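Side-chain contact in polymerase cofactor VP35 (Reston ebolavirus, PDB 3L2A), which probably binds RNA and helps the virus evade the host interferon response, this being its interferon inhibitory domain: residues F28-L31 and V32-I35. Residues are numbered along the deposited sequence; the frame is centred on the assembly and turned at random.
Sequences FHQL and VQVI
Leu31 and Ile35 meet one helical turn apart in helix 27-41, a clear case of how an i to i+4 spacing pairs a backbone hydrogen bond with a side-chain contact. The bond from Ile35 N to Leu31 O is short (2.8 Å) and nearly straight. Beside it, the CG1 arm of Ile35 lies next to its own backbone N (chi1 -74°) and runs back along the turn, so that CG1 rests against the Leu31 carbonyl oxygen and CD1 comes to 3.7 Å from Leu31 CG. The two chains cross at a slant, and Leu31 CD1 closes against both CG1 and CD1 of Ile35.

The polar face is built differently. Gln33 places CG beside its backbone N, anti to its carbonyl carbon (chi1 -59°), and then stays extended, which carries its amide back over the preceding turn. There NE2 reaches His29 O at 3.3 Å in a weak, bent bond, adding a second donor to an oxygen that already accepts from Gln33 N; NE2 also makes a weak hydrogen bond to Tyr18 OH. Gln30 instead bends at chi2, and its OE1 stands 3.8 Å from Gln33 OE1, the amide planes 48° apart. Gln30 OE1 accepts a hydrogen bond from O2 of a bound glycerol, probably from the crystallisation liquor, and the same OE1 lies 4.0 Å from Val34 CG2.

The helix is covered from several sides. Leu31, Val32 and Ile35 all pack on Leu66 of helix 62-72, and Val32 also touches Met17 and Tyr18 of helix 10-19. His29 ND1 is hydrogen-bonded to Thr26 OG1, and its ring meets that of Tyr18 edge-to-face. Gln30, Leu31 and Val34 lie on Val114 of strand 113-118, so this buried turn joins the helices to the sheet.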
loop_
_atom_site.group_PDB
_atom_site.type_symbol
_atom_site.label_atom_id
_atom_site.label_comp_id
_atom_site.label_asym_id
_atom_site.label_seq_id
_atom_site.Cartn_x
_atom_site.Cartn_y
_atom_site.Cartn_z
ATOM N N PHE A 28 -3.107 3.672 -4.810
ATOM C CA PHE A 28 -1.844 4.097 -4.180
ATOM C C PHE A 28 -2.055 4.728 -2.820
ATOM O O PHE A 28 -1.197 4.580 -1.925
ATOM C CB PHE A 28 -1.059 5.006 -5.127
ATOM C CG PHE A 28 -0.502 4.258 -6.292
ATOM C CD1 PHE A 28 0.657 3.494 -6.151
ATOM C CD2 PHE A 28 -1.186 4.243 -7.512
ATOM C CE1 PHE A 28 1.184 2.749 -7.219
ATOM C CE2 PHE A 28 -0.691 3.500 -8.578
ATOM C CZ PHE A 28 0.484 2.749 -8.451
ATOM N N HIS A 29 -3.175 5.431 -2.644
ATOM C CA HIS A 29 -3.539 5.891 -1.296
ATOM C C HIS A 29 -3.722 4.694 -0.381
ATOM O O HIS A 29 -3.222 4.689 0.746
ATOM C CB HIS A 29 -4.796 6.728 -1.346
ATOM C CG HIS A 29 -4.576 8.073 -1.966
ATOM N ND1 HIS A 29 -4.732 8.305 -3.315
ATOM C CD2 HIS A 29 -4.233 9.260 -1.416
ATOM C CE1 HIS A 29 -4.486 9.581 -3.571
ATOM N NE2 HIS A 29 -4.165 10.180 -2.435
ATOM N N GLN A 30 -4.404 3.660 -0.880
ATOM C CA GLN A 30 -4.592 2.452 -0.072
ATOM C C GLN A 30 -3.239 1.797 0.222
ATOM O O GLN A 30 -2.975 1.356 1.365
ATOM C CB GLN A 30 -5.546 1.459 -0.741
ATOM C CG GLN A 30 -5.855 0.265 0.138
ATOM C CD GLN A 30 -6.575 0.640 1.420
ATOM O OE1 GLN A 30 -6.059 0.426 2.527
ATOM N NE2 GLN A 30 -7.758 1.216 1.281
ATOM N N LEU A 31 -2.367 1.770 -0.792
ATOM C CA LEU A 31 -1.009 1.222 -0.603
ATOM C C LEU A 31 -0.204 1.964 0.444
ATOM O O LEU A 31 0.486 1.322 1.234
ATOM C CB LEU A 31 -0.260 1.133 -1.934
ATOM C CG LEU A 31 1.110 0.442 -1.872
ATOM C CD1 LEU A 31 1.110 -0.962 -1.238
ATOM C CD2 LEU A 31 1.711 0.431 -3.250
ATOM N N VAL A 32 -0.308 3.299 0.484
ATOM C CA VAL A 32 0.381 4.091 1.523
ATOM C C VAL A 32 -0.096 3.631 2.901
ATOM O O VAL A 32 0.699 3.424 3.799
ATOM C CB VAL A 32 0.086 5.572 1.327
ATOM C CG1 VAL A 32 0.438 6.422 2.606
ATOM C CG2 VAL A 32 0.843 6.108 0.083
ATOM N N GLN A 33 -1.414 3.463 3.056
ATOM C CA GLN A 33 -1.937 3.014 4.360
ATOM C C GLN A 33 -1.413 1.634 4.763
ATOM O O GLN A 33 -1.056 1.411 5.933
ATOM C CB GLN A 33 -3.459 3.008 4.335
ATOM C CG GLN A 33 -4.010 4.369 4.043
ATOM C CD GLN A 33 -5.494 4.321 3.757
ATOM O OE1 GLN A 33 -6.258 3.712 4.506
ATOM N NE2 GLN A 33 -5.911 4.977 2.682
ATOM N N VAL A 34 -1.363 0.731 3.792
ATOM C CA VAL A 34 -0.911 -0.648 4.004
ATOM C C VAL A 34 0.562 -0.623 4.409
ATOM O O VAL A 34 0.958 -1.274 5.370
ATOM C CB VAL A 34 -1.129 -1.502 2.735
ATOM C CG1 VAL A 34 -0.347 -2.836 2.804
ATOM C CG2 VAL A 34 -2.668 -1.764 2.478
ATOM N N ILE A 35 1.354 0.157 3.682
ATOM C CA ILE A 35 2.815 0.259 3.947
ATOM C C ILE A 35 3.052 0.892 5.294
ATOM O O ILE A 35 3.905 0.427 6.072
ATOM C CB ILE A 35 3.473 1.083 2.825
ATOM C CG1 ILE A 35 3.544 0.217 1.548
ATOM C CG2 ILE A 35 4.860 1.622 3.234
ATOM C CD1 ILE A 35 4.048 1.014 0.286
#